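Local coordinates for protein enoyl-CoA hydratase/carnithine racemase (PDB 6SL9) that acts as the isomerase PaaG, a crotonase-family enzyme that probably forms oxepin-CoA in bacterial phenylacetic acid catabolism, at residues V49-L54 against E95-V100; D12-L17 against L193-A198; D118-A123 against L176-V181; Q199-A204 against P253-R258. One frame throughout, in Å; residues are numbered along the deposited sequence.

Contact 1 (V49-L54 against E95-V100); sequences VRALLL and EKPLVV
Lys-96 reaches Val-49 with an extended side chain. With CG set beside its own backbone N (chi1 -60°) and the methylenes stretched out beyond it, NZ arrives 2.7 Å from Val-49 O, approaching tilted 29° from the carbonyl plane. NZ also hydrogen-bonds Gly-43 O in the last turns of helix 30-45, so this buried ammonium is held by backbone oxygens, and the nearby helix end would be expected to stabilise its charge. At its base, Lys-96 CB lies 4.0 Å from Leu-52 CD1, the two side chains crossing obliquely. Cut back to an alanine, this position would probably leave Val-49 O and Gly-43 O without their shared donor and open a gap alongside the Val-49 carbonyl. From Pro-97 onward the segments form a parallel ladder: Leu-52 N donates to Pro-97 O (3.0 Å), Val-99 N to Leu-52 O (2.9 Å), and Leu-54 N to Val-99 O. On one face of the ladder, Leu-53 has CG anti to its backbone N (chi1 175°), which brings CD1 across to Val-99 CG1 at 3.6 Å. On the other face, Leu-98 CD1 fits between two residues of the partner strand, 3.8 Å from Leu-52 CB and 4.1 Å from Leu-54 CB. Strand 14-19 runs along the other edge of strand 51-56, and strand 119-123 continues the sheet beyond strand 98-102. Helix 186-197 packs on the Leu-53 and Val-99 face through Met-187, Ala-190 and Leu-197, while Thr-202 and Tyr-205 of helix 202-214 rest on Pro-97.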
loop_
_atom_site.group_PDB
_atom_site.type_symbol
_atom_site.label_atom_id
_atom_site.label_comp_id
_atom_site.label_asym_id
_atom_site.label_seq_id
_atom_site.Cartn_x
_atom_site.Cartn_y
_atom_site.Cartn_z
ATOM N N VAL A 49 -15.648 29.541 2.995
ATOM C CA VAL A 49 -15.060 28.473 2.162
ATOM C C VAL A 49 -15.150 27.148 2.903
ATOM O O VAL A 49 -14.660 27.059 4.041
ATOM C CB VAL A 49 -13.628 28.822 1.756
ATOM C CG1 VAL A 49 -12.961 27.684 1.067
ATOM C CG2 VAL A 49 -13.611 30.068 0.893
ATOM N N ARG A 50 -15.744 26.138 2.261
ATOM C CA ARG A 50 -15.817 24.782 2.837
ATOM C C ARG A 50 -15.107 23.756 1.971
ATOM O O ARG A 50 -14.933 22.623 2.417
ATOM C CB ARG A 50 -17.267 24.372 3.064
ATOM C CG ARG A 50 -18.060 25.250 3.986
ATOM C CD ARG A 50 -18.357 24.717 5.353
ATOM N NE ARG A 50 -19.123 23.486 5.356
ATOM C CZ ARG A 50 -20.431 23.382 5.248
ATOM N NH1 ARG A 50 -21.232 24.426 5.115
ATOM N NH2 ARG A 50 -20.945 22.178 5.271
ATOM N N ALA A 51 -14.661 24.122 0.788
ATOM C CA ALA A 51 -13.911 23.211 -0.092
ATOM C C ALA A 51 -13.046 24.033 -1.020
ATOM O O ALA A 51 -13.372 25.204 -1.273
ATOM C CB ALA A 51 -14.852 22.336 -0.890
ATOM N N LEU A 52 -11.980 23.447 -1.532
ATOM C CA LEU A 52 -11.100 24.090 -2.517
ATOM C C LEU A 52 -11.048 23.224 -3.773
ATOM O O LEU A 52 -11.210 21.997 -3.697
ATOM C CB LEU A 52 -9.716 24.272 -1.915
ATOM C CG LEU A 52 -9.552 25.386 -0.876
ATOM C CD1 LEU A 52 -10.085 24.945 0.473
ATOM C CD2 LEU A 52 -8.114 25.789 -0.729
ATOM N N LEU A 53 -10.824 23.910 -4.893
ATOM C CA LEU A 53 -10.677 23.252 -6.203
ATOM C C LEU A 53 -9.405 23.840 -6.833
ATOM O O LEU A 53 -9.324 25.069 -6.957
ATOM C CB LEU A 53 -11.880 23.529 -7.091
ATOM C CG LEU A 53 -11.847 23.029 -8.538
ATOM C CD1 LEU A 53 -11.562 21.564 -8.658
ATOM C CD2 LEU A 53 -13.179 23.391 -9.199
ATOM N N LEU A 54 -8.470 23.004 -7.283
ATOM C CA LEU A 54 -7.210 23.435 -7.901
ATOM C C LEU A 54 -7.172 22.907 -9.324
ATOM O O LEU A 54 -7.377 21.702 -9.543
ATOM C CB LEU A 54 -6.045 22.880 -7.055
ATOM C CG LEU A 54 -4.644 23.187 -7.617
ATOM C CD1 LEU A 54 -4.356 24.688 -7.634
ATOM C CD2 LEU A 54 -3.618 22.460 -6.757
ATOM N N GLU A 95 -7.429 21.720 6.299
ATOM C CA GLU A 95 -8.566 21.302 7.128
ATOM C C GLU A 95 -9.891 21.475 6.391
ATOM O O GLU A 95 -10.956 21.519 6.991
ATOM C CB GLU A 95 -8.578 22.009 8.486
ATOM C CG GLU A 95 -7.384 21.621 9.311
ATOM C CD GLU A 95 -7.642 21.403 10.772
ATOM O OE1 GLU A 95 -8.598 22.019 11.283
ATOM O OE2 GLU A 95 -6.806 20.770 11.447
ATOM N N LYS A 96 -9.853 21.475 5.060
ATOM C CA LYS A 96 -11.004 21.491 4.140
ATOM C C LYS A 96 -10.662 20.534 3.004
ATOM O O LYS A 96 -9.480 20.374 2.659
ATOM C CB LYS A 96 -11.290 22.904 3.659
ATOM C CG LYS A 96 -11.608 23.841 4.811
ATOM C CD LYS A 96 -11.816 25.302 4.461
ATOM C CE LYS A 96 -12.052 26.119 5.711
ATOM N NZ LYS A 96 -12.373 27.535 5.436
ATOM N N PRO A 97 -11.667 19.915 2.387
ATOM C CA PRO A 97 -11.399 18.997 1.287
ATOM C C PRO A 97 -10.931 19.760 0.037
ATOM O O PRO A 97 -11.389 20.840 -0.246
ATOM C CB PRO A 97 -12.748 18.348 1.033
ATOM C CG PRO A 97 -13.759 19.339 1.533
ATOM C CD PRO A 97 -13.087 19.938 2.753
ATOM N N LEU A 98 -10.048 19.109 -0.706
ATOM C CA LEU A 98 -9.442 19.641 -1.945
ATOM C C LEU A 98 -9.771 18.723 -3.103
ATOM O O LEU A 98 -9.445 17.537 -3.097
ATOM C CB LEU A 98 -7.925 19.761 -1.759
ATOM C CG LEU A 98 -7.118 20.177 -2.991
ATOM C CD1 LEU A 98 -7.486 21.578 -3.412
ATOM C CD2 LEU A 98 -5.622 20.066 -2.750
ATOM N N VAL A 99 -10.364 19.301 -4.113
ATOM C CA VAL A 99 -10.580 18.620 -5.398
ATOM C C VAL A 99 -9.520 19.150 -6.343
ATOM O O VAL A 99 -9.278 20.357 -6.390
ATOM C CB VAL A 99 -11.987 18.914 -5.947
ATOM C CG1 VAL A 99 -12.193 18.311 -7.307
ATOM C CG2 VAL A 99 -13.073 18.430 -5.002
ATOM N N VAL A 100 -8.897 18.252 -7.135
ATOM C CA VAL A 100 -7.961 18.683 -8.214
ATOM C C VAL A 100 -8.583 18.315 -9.551
ATOM O O VAL A 100 -9.045 17.168 -9.686
ATOM C CB VAL A 100 -6.584 18.050 -8.003
ATOM C CG1 VAL A 100 -5.722 18.176 -9.252
ATOM C CG2 VAL A 100 -5.893 18.689 -6.835
#

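Contact 2 (D12-L17 against L193-A198); sequences DGVLVL and LAKELA
Val-14 meets the C-terminal part of helix 186-197 with both of its methyls, and this apolar packing is the centre of the contact. CG2 does most of the touching: it sits 3.8 Å from Ala-194 CB and 4.1 Å from Ala-198 CB, two small residues one helical turn apart. With CG1 anti to the backbone N (chi1 -180°), CG2 is left beside that N and faces the helix, where it also comes 3.6 Å from Ala-194 O. Lys-195 CG packs against the same methyl, 3.9 Å from Val-14 CG2. Backbone packing follows at Gly-13, whose O lies 3.8 Å from Ala-198 CB; a CB on Gly-13 would point at that methyl and be tight against it. Asp-12 and Gly-13 connect strands 6-11 and 14-19 of a hairpin, and their backbone angles, with Asp-12 at phi 54° and psi -123°, fit a type II' turn. The charged pair lies at the outer margin. Asp-12 crosses the extended Lys-195 chain at about a right angle, with OD2 3.6 Å from Lys-195 CD, and OD1 makes a long salt bridge of 3.8 Å to Lys-195 NZ. Were Lys-195 an alanine, Asp-12 would probably lose this opposite charge, and Val-14 the methylene cover on one flank. The hairpin end is therefore seated on the helix mainly by close-fitting small apolar groups, and the electrostatic part, being long and near solvent, is likely to contribute only modestly.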
loop_
_atom_site.group_PDB
_atom_site.type_symbol
_atom_site.label_atom_id
_atom_site.label_comp_id
_atom_site.label_asym_id
_atom_site.label_seq_id
_atom_site.Cartn_x
_atom_site.Cartn_y
_atom_site.Cartn_z
ATOM N N ASP A 12 -19.977 29.930 -4.467
ATOM C CA ASP A 12 -20.626 29.364 -3.249
ATOM C C ASP A 12 -19.584 29.178 -2.153
ATOM O O ASP A 12 -18.919 30.140 -1.682
ATOM C CB ASP A 12 -21.185 27.949 -3.497
ATOM C CG ASP A 12 -22.353 27.814 -4.468
ATOM O OD1 ASP A 12 -22.674 28.798 -5.206
ATOM O OD2 ASP A 12 -22.961 26.711 -4.493
ATOM N N GLY A 13 -19.509 27.944 -1.707
ATOM C CA GLY A 13 -18.603 27.514 -0.628
ATOM C C GLY A 13 -17.255 27.000 -1.122
ATOM O O GLY A 13 -16.520 26.417 -0.328
ATOM N N VAL A 14 -16.941 27.198 -2.404
ATOM C CA VAL A 14 -15.716 26.656 -3.022
ATOM C C VAL A 14 -14.758 27.800 -3.363
ATOM O O VAL A 14 -15.141 28.723 -4.106
ATOM C CB VAL A 14 -16.043 25.805 -4.263
ATOM C CG1 VAL A 14 -14.752 25.254 -4.876
ATOM C CG2 VAL A 14 -16.999 24.689 -3.917
ATOM N N LEU A 15 -13.518 27.671 -2.939
ATOM C CA LEU A 15 -12.444 28.538 -3.442
ATOM C C LEU A 15 -11.785 27.796 -4.616
ATOM O O LEU A 15 -11.179 26.773 -4.392
ATOM C CB LEU A 15 -11.463 28.900 -2.334
ATOM C CG LEU A 15 -10.287 29.751 -2.771
ATOM C CD1 LEU A 15 -10.716 31.115 -3.256
ATOM C CD2 LEU A 15 -9.295 29.923 -1.643
ATOM N N VAL A 16 -11.848 28.412 -5.789
ATOM C CA VAL A 16 -11.244 27.880 -7.014
ATOM C C VAL A 16 -9.901 28.568 -7.220
ATOM O O VAL A 16 -9.856 29.819 -7.352
ATOM C CB VAL A 16 -12.173 28.068 -8.206
ATOM C CG1 VAL A 16 -11.519 27.412 -9.422
ATOM C CG2 VAL A 16 -13.549 27.490 -8.005
ATOM N N LEU A 17 -8.876 27.759 -7.234
ATOM C CA LEU A 17 -7.479 28.196 -7.455
ATOM C C LEU A 17 -7.003 27.710 -8.813
ATOM O O LEU A 17 -7.115 26.523 -9.092
ATOM C CB LEU A 17 -6.569 27.651 -6.358
ATOM C CG LEU A 17 -6.961 28.060 -4.933
ATOM C CD1 LEU A 17 -5.982 27.510 -3.909
ATOM C CD2 LEU A 17 -7.117 29.586 -4.782
ATOM N N LEU A 193 -18.627 18.511 -7.867
ATOM C CA LEU A 193 -18.156 17.662 -6.751
ATOM C C LEU A 193 -17.669 18.559 -5.597
ATOM O O LEU A 193 -17.987 18.313 -4.440
ATOM C CB LEU A 193 -17.024 16.768 -7.264
ATOM C CG LEU A 193 -16.307 15.922 -6.205
ATOM C CD1 LEU A 193 -17.282 15.009 -5.529
ATOM C CD2 LEU A 193 -15.165 15.130 -6.797
ATOM N N ALA A 194 -16.898 19.594 -5.877
ATOM C CA ALA A 194 -16.428 20.520 -4.836
ATOM C C ALA A 194 -17.604 21.157 -4.109
ATOM O O ALA A 194 -17.553 21.304 -2.896
ATOM C CB ALA A 194 -15.486 21.531 -5.432
ATOM N N LYS A 195 -18.674 21.511 -4.822
ATOM C CA LYS A 195 -19.857 22.113 -4.176
ATOM C C LYS A 195 -20.538 21.100 -3.262
ATOM O O LYS A 195 -21.065 21.478 -2.229
ATOM C CB LYS A 195 -20.793 22.706 -5.221
ATOM C CG LYS A 195 -20.332 24.047 -5.765
ATOM C CD LYS A 195 -21.293 24.574 -6.825
ATOM C CE LYS A 195 -20.909 25.944 -7.326
ATOM N NZ LYS A 195 -21.946 26.540 -8.193
ATOM N N GLU A 196 -20.567 19.840 -3.655
ATOM C CA GLU A 196 -21.158 18.779 -2.811
ATOM C C GLU A 196 -20.312 18.670 -1.553
ATOM O O GLU A 196 -20.854 18.632 -0.455
ATOM C CB GLU A 196 -21.180 17.438 -3.538
ATOM C CG GLU A 196 -22.147 17.284 -4.698
ATOM C CD GLU A 196 -22.301 15.855 -5.211
ATOM O OE1 GLU A 196 -21.760 14.913 -4.558
ATOM O OE2 GLU A 196 -22.999 15.681 -6.245
ATOM N N LEU A 197 -18.986 18.652 -1.703
ATOM C CA LEU A 197 -18.102 18.582 -0.521
ATOM C C LEU A 197 -18.272 19.808 0.356
ATOM O O LEU A 197 -18.176 19.709 1.540
ATOM C CB LEU A 197 -16.645 18.390 -0.946
ATOM C CG LEU A 197 -16.356 17.039 -1.610
ATOM C CD1 LEU A 197 -15.062 17.090 -2.373
ATOM C CD2 LEU A 197 -16.296 15.926 -0.558
ATOM N N ALA A 198 -18.521 20.967 -0.232
ATOM C CA ALA A 198 -18.698 22.210 0.519
ATOM C C ALA A 198 -20.016 22.203 1.319
ATOM O O ALA A 198 -20.196 23.094 2.140
ATOM C CB ALA A 198 -18.702 23.366 -0.440
#

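Contact 3 (D118-A123 against L176-V181); sequences DLRLAA and LVHRVV
His-178 turns its ring edge to the backbone of Arg-120 and accepts from Arg-120 N at ND1 (3.0 Å), with the donor only 1° out of the ring plane, while His-178 N donates back to Arg-120 O (2.7 Å). Leu-119 lies over a ring face, its CD2 4.0 Å from the centroid in a CH-pi contact. The Arg-120 side chain crosses the same ring obliquely: His-178 CE1 stands 3.2 Å above the guanidinium plane, towards its rim, and the two planes are 49° apart. A bend at chi3 (-58°) points NE at Leu-176 O, 2.8 Å away in the guanidinium plane, though above that carbonyl's own plane. Gly-117 O and Gly-175 O take further N-H groups of Arg-120. These residues lead into the last parallel pair of the crotonase sheet, where Ala-122 N bonds Arg-179 O (3.0 Å) and Val-181 N bonds Ala-122 O (2.9 Å). Across the subunit interface, His-178 NE2 bonds Ala-154 O and Arg-120 NH1 bonds Gln-157, both of the second subunit. Leu-121 and Arg-179 lie side by side, with Leu-121 CD2 4.1 Å above the centre of the Arg-179 guanidinium, whose NH2 forms a salt bridge to Glu-189.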
loop_
_atom_site.group_PDB
_atom_site.type_symbol
_atom_site.label_atom_id
_atom_site.label_comp_id
_atom_site.label_asym_id
_atom_site.label_seq_id
_atom_site.Cartn_x
_atom_site.Cartn_y
_atom_site.Cartn_z
ATOM N N ASP A 118 -7.594 15.463 -2.549
ATOM C CA ASP A 118 -8.330 14.367 -1.884
ATOM C C ASP A 118 -9.142 13.569 -2.872
ATOM O O ASP A 118 -9.203 12.331 -2.793
ATOM C CB ASP A 118 -9.239 14.920 -0.819
ATOM C CG ASP A 118 -8.514 15.646 0.261
ATOM O OD1 ASP A 118 -7.542 15.091 0.804
ATOM O OD2 ASP A 118 -8.906 16.806 0.544
ATOM N N LEU A 119 -9.777 14.276 -3.806
ATOM C CA LEU A 119 -10.498 13.697 -4.941
ATOM C C LEU A 119 -9.964 14.352 -6.193
ATOM O O LEU A 119 -9.802 15.582 -6.234
ATOM C CB LEU A 119 -12.013 13.873 -4.802
ATOM C CG LEU A 119 -12.595 13.086 -3.617
ATOM C CD1 LEU A 119 -14.010 13.413 -3.320
ATOM C CD2 LEU A 119 -12.466 11.602 -3.830
ATOM N N ARG A 120 -9.654 13.524 -7.187
ATOM C CA ARG A 120 -8.900 13.988 -8.364
ATOM C C ARG A 120 -9.624 13.562 -9.632
ATOM O O ARG A 120 -9.981 12.394 -9.794
ATOM C CB ARG A 120 -7.510 13.370 -8.289
ATOM C CG ARG A 120 -6.733 13.785 -7.054
ATOM C CD ARG A 120 -5.371 13.141 -6.903
ATOM N NE ARG A 120 -5.446 11.687 -6.863
ATOM C CZ ARG A 120 -5.790 10.987 -5.787
ATOM N NH1 ARG A 120 -5.973 11.591 -4.620
ATOM N NH2 ARG A 120 -5.857 9.656 -5.867
ATOM N N LEU A 121 -9.807 14.508 -10.542
ATOM C CA LEU A 121 -10.422 14.275 -11.858
ATOM C C LEU A 121 -9.426 14.682 -12.920
ATOM O O LEU A 121 -8.617 15.601 -12.714
ATOM C CB LEU A 121 -11.684 15.132 -12.041
ATOM C CG LEU A 121 -12.853 14.891 -11.119
ATOM C CD1 LEU A 121 -12.635 15.610 -9.812
ATOM C CD2 LEU A 121 -14.135 15.394 -11.721
ATOM N N ALA A 122 -9.482 14.010 -14.059
ATOM C CA ALA A 122 -8.655 14.386 -15.203
ATOM C C ALA A 122 -9.526 14.549 -16.434
ATOM O O ALA A 122 -10.506 13.773 -16.638
ATOM C CB ALA A 122 -7.646 13.308 -15.492
ATOM N N ALA A 123 -9.165 15.497 -17.294
ATOM C CA ALA A 123 -9.709 15.589 -18.644
ATOM C C ALA A 123 -9.180 14.447 -19.478
ATOM O O ALA A 123 -8.006 14.113 -19.397
ATOM C CB ALA A 123 -9.300 16.880 -19.297
ATOM N N LEU A 176 -4.281 7.178 -9.852
ATOM C CA LEU A 176 -3.796 8.585 -9.875
ATOM C C LEU A 176 -4.969 9.555 -9.932
ATOM O O LEU A 176 -4.865 10.673 -9.360
ATOM C CB LEU A 176 -2.874 8.792 -11.057
ATOM C CG LEU A 176 -1.569 8.009 -11.000
ATOM C CD1 LEU A 176 -0.758 8.254 -12.246
ATOM C CD2 LEU A 176 -0.744 8.282 -9.754
ATOM N N VAL A 177 -6.053 9.171 -10.591
ATOM C CA VAL A 177 -7.299 9.987 -10.519
ATOM C C VAL A 177 -8.466 9.077 -10.201
ATOM O O VAL A 177 -8.357 7.845 -10.397
ATOM C CB VAL A 177 -7.542 10.802 -11.795
ATOM C CG1 VAL A 177 -6.450 11.833 -12.031
ATOM C CG2 VAL A 177 -7.774 9.898 -12.968
ATOM N N HIS A 178 -9.555 9.683 -9.746
ATOM C CA HIS A 178 -10.823 8.991 -9.419
ATOM C C HIS A 178 -11.824 8.986 -10.580
ATOM O O HIS A 178 -12.701 8.149 -10.569
ATOM C CB HIS A 178 -11.440 9.612 -8.171
ATOM C CG HIS A 178 -10.557 9.508 -6.955
ATOM N ND1 HIS A 178 -9.882 10.600 -6.475
ATOM C CD2 HIS A 178 -10.289 8.452 -6.144
ATOM C CE1 HIS A 178 -9.251 10.183 -5.376
ATOM N NE2 HIS A 178 -9.439 8.869 -5.179
ATOM N N ARG A 179 -11.716 9.940 -11.490
ATOM C CA ARG A 179 -12.676 10.101 -12.592
ATOM C C ARG A 179 -11.967 10.738 -13.784
ATOM O O ARG A 179 -11.110 11.585 -13.583
ATOM C CB ARG A 179 -13.857 10.982 -12.187
ATOM C CG ARG A 179 -15.053 10.866 -13.123
ATOM C CD ARG A 179 -16.418 11.379 -12.714
ATOM N NE ARG A 179 -16.657 11.847 -11.362
ATOM C CZ ARG A 179 -17.432 12.917 -11.083
ATOM N NH1 ARG A 179 -17.644 13.282 -9.826
ATOM N NH2 ARG A 179 -17.924 13.665 -12.063
ATOM N N VAL A 180 -12.381 10.342 -14.979
ATOM C CA VAL A 180 -11.987 10.945 -16.280
ATOM C C VAL A 180 -13.235 11.514 -16.933
ATOM O O VAL A 180 -14.228 10.793 -16.991
ATOM C CB VAL A 180 -11.241 9.948 -17.173
ATOM C CG1 VAL A 180 -10.971 10.500 -18.565
ATOM C CG2 VAL A 180 -9.970 9.493 -16.483
ATOM N N VAL A 181 -13.148 12.744 -17.424
ATOM C CA VAL A 181 -14.290 13.394 -18.074
ATOM C C VAL A 181 -13.810 14.155 -19.283
ATOM O O VAL A 181 -12.636 14.515 -19.365
ATOM C CB VAL A 181 -15.074 14.270 -17.120
ATOM C CG1 VAL A 181 -15.488 13.519 -15.874
ATOM C CG2 VAL A 181 -14.223 15.413 -16.791
#

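Contact 4 (Q199-A204 against P253-R258); sequences QGPTRA and PRFQGR
Phe-255 is sandwiched between Pro-201 and Pro-253, where the C-terminal tail of this crotonase-fold chain meets the start of helix 202-214. Pro-201 holds the N-cap position of that helix and is the centre of an inverse gamma turn. Pro-201 CB makes a CH-pi contact 3.9 Å from the Phe-255 centroid, 4° off the ring normal; Pro-253 CB lies over the opposite face, nearer the rim. Pro-201 CD adds an apolar touch to Phe-255 CD2 at 3.5 Å. With CG beside the backbone N (chi1 -66°), the Phe-255 ring lies against Pro-201 and has Gln-199 O at its edge. Arg-134 of the second subunit packs on the same phenylalanine. Polar links pass through one water, which accepts from Phe-255 N (2.9 Å) and donates to Pro-253 O (3.2 Å); a third approach, to Gln-199 O, is too short to be taken at face value. Side chains of the helix start pack on the backbone of Gly-257. Arg-203 CG lies 3.7 Å from Gly-257 O, the guanidinium of that arginine being paired with Glu-95. Gly-257 has a positive phi (83°) and passes close to Thr-202, whose OG1, bonded to Arg-50 NE, sits 3.5 Å from Gly-257 CA, where a CB on the glycine would clash.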
loop_
_atom_site.group_PDB
_atom_site.type_symbol
_atom_site.label_atom_id
_atom_site.label_comp_id
_atom_site.label_asym_id
_atom_site.label_seq_id
_atom_site.Cartn_x
_atom_site.Cartn_y
_atom_site.Cartn_z
ATOM N N GLN A 199 -20.897 21.217 1.109
ATOM C CA GLN A 199 -22.119 21.030 1.936
ATOM C C GLN A 199 -21.888 19.931 2.962
ATOM O O GLN A 199 -22.768 19.680 3.782
ATOM C CB GLN A 199 -23.306 20.656 1.038
ATOM C CG GLN A 199 -23.695 21.772 0.075
ATOM C CD GLN A 199 -24.236 22.985 0.807
ATOM O OE1 GLN A 199 -23.891 24.120 0.508
ATOM N NE2 GLN A 199 -25.073 22.760 1.816
ATOM N N GLY A 200 -20.753 19.268 2.946
ATOM C CA GLY A 200 -20.508 18.110 3.794
ATOM C C GLY A 200 -19.909 18.483 5.141
ATOM O O GLY A 200 -19.680 19.651 5.486
ATOM N N PRO A 201 -19.618 17.449 5.951
ATOM C CA PRO A 201 -19.141 17.652 7.326
ATOM C C PRO A 201 -17.637 17.948 7.303
ATOM O O PRO A 201 -16.817 17.053 7.437
ATOM C CB PRO A 201 -19.471 16.321 8.018
ATOM C CG PRO A 201 -19.393 15.291 6.903
ATOM C CD PRO A 201 -19.891 16.014 5.663
ATOM N N THR A 202 -17.324 19.221 7.167
ATOM C CA THR A 202 -15.951 19.651 6.902
ATOM C C THR A 202 -14.981 19.147 7.988
ATOM O O THR A 202 -13.823 18.802 7.668
ATOM C CB THR A 202 -15.918 21.166 6.738
ATOM O OG1 THR A 202 -16.998 21.585 5.929
ATOM C CG2 THR A 202 -14.606 21.659 6.197
ATOM N N ARG A 203 -15.419 19.152 9.230
ATOM C CA ARG A 203 -14.532 18.669 10.311
ATOM C C ARG A 203 -14.244 17.184 10.143
ATOM O O ARG A 203 -13.098 16.724 10.415
ATOM C CB ARG A 203 -15.076 18.938 11.696
ATOM C CG ARG A 203 -15.315 20.401 12.021
ATOM C CD ARG A 203 -14.085 21.246 11.837
ATOM N NE ARG A 203 -12.968 20.761 12.657
ATOM C CZ ARG A 203 -11.670 20.824 12.377
ATOM N NH1 ARG A 203 -10.777 20.278 13.203
ATOM N NH2 ARG A 203 -11.245 21.364 11.256
ATOM N N ALA A 204 -15.235 16.399 9.791
ATOM C CA ALA A 204 -15.025 14.962 9.597
ATOM C C ALA A 204 -14.072 14.768 8.427
ATOM O O ALA A 204 -13.173 13.938 8.499
ATOM C CB ALA A 204 -16.315 14.246 9.396
ATOM N N PRO A 253 -28.730 15.148 5.915
ATOM C CA PRO A 253 -28.188 16.050 6.923
ATOM C C PRO A 253 -27.941 17.455 6.334
ATOM O O PRO A 253 -27.666 17.571 5.119
ATOM C CB PRO A 253 -26.909 15.278 7.334
ATOM C CG PRO A 253 -26.486 14.505 6.093
ATOM C CD PRO A 253 -27.795 14.072 5.490
ATOM N N ARG A 254 -27.996 18.488 7.180
ATOM C CA ARG A 254 -27.663 19.901 6.836
ATOM C C ARG A 254 -26.413 20.341 7.613
ATOM O O ARG A 254 -26.462 20.908 8.720
ATOM C CB ARG A 254 -28.879 20.812 7.077
ATOM C CG ARG A 254 -30.128 20.258 6.394
ATOM C CD ARG A 254 -31.211 21.182 5.928
ATOM N NE ARG A 254 -31.731 22.125 6.913
ATOM C CZ ARG A 254 -32.767 22.931 6.684
ATOM N NH1 ARG A 254 -33.163 23.786 7.613
ATOM N NH2 ARG A 254 -33.389 22.874 5.516
ATOM N N PHE A 255 -25.274 19.988 7.083
ATOM C CA PHE A 255 -23.980 20.206 7.763
ATOM C C PHE A 255 -23.516 21.634 7.562
ATOM O O PHE A 255 -23.723 22.231 6.509
ATOM C CB PHE A 255 -22.941 19.231 7.247
ATOM C CG PHE A 255 -23.180 17.786 7.567
ATOM C CD1 PHE A 255 -23.354 17.341 8.879
ATOM C CD2 PHE A 255 -23.180 16.847 6.529
ATOM C CE1 PHE A 255 -23.514 15.970 9.102
ATOM C CE2 PHE A 255 -23.285 15.510 6.786
ATOM C CZ PHE A 255 -23.462 15.068 8.069
ATOM N N GLN A 256 -22.746 22.135 8.543
ATOM C CA GLN A 256 -22.227 23.523 8.534
ATOM C C GLN A 256 -20.710 23.570 8.603
ATOM O O GLN A 256 -20.130 24.660 8.504
ATOM C CB GLN A 256 -22.867 24.331 9.665
ATOM C CG GLN A 256 -24.400 24.247 9.668
ATOM C CD GLN A 256 -25.063 24.721 8.392
ATOM O OE1 GLN A 256 -24.524 25.555 7.667
ATOM N NE2 GLN A 256 -26.210 24.142 8.054
ATOM N N GLY A 257 -20.005 22.459 8.836
ATOM C CA GLY A 257 -18.541 22.471 8.939
ATOM C C GLY A 257 -18.044 22.863 10.317
ATOM O O GLY A 257 -16.888 23.341 10.431
ATOM N N ARG A 258 -18.819 22.603 11.350
ATOM C CA ARG A 258 -18.398 22.780 12.764
ATOM C C ARG A 258 -19.252 21.897 13.657
ATOM O O ARG A 258 -19.034 21.942 14.869
ATOM C CB ARG A 258 -18.506 24.237 13.214
ATOM C CG ARG A 258 -19.885 24.849 13.095
ATOM C CD ARG A 258 -19.828 26.221 13.787
ATOM N NE ARG A 258 -20.929 27.012 13.303
ATOM C CZ ARG A 258 -21.013 28.360 13.256
ATOM N NH1 ARG A 258 -22.114 28.923 12.794
ATOM N NH2 ARG A 258 -20.008 29.136 13.598
ATOM O OXT ARG A 258 -20.042 21.134 13.091
HETATM O O HOH W 1 -25.152 19.376 4.295
#

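Contacts 1, 2 and 3 share the main crotonase sheet. Contacts 1 and 2 have centres about 6 Å apart and are tied by Arg-50 N to Gly-13 O, 2.7 Å; contacts 1 and 3, centres about 14 Å apart, join through Leu-98 O to Asp-118 N, 2.8 Å. Helix 186-197 bridges contacts 2 and 3, Leu-193 meeting Leu-119 and Leu-121. Contact 4 adjoins contact 2 in sequence, and contact 1 reaches it through the salt bridge Glu-95 OE1 to Arg-203 NH2, 2.7 Å, and Arg-50 NH2 to Gly-200 O. Contacts 3 and 4, about 9 Å apart at their nearest atoms, both touch the second subunit, and no contact meets a substrate in this apo form.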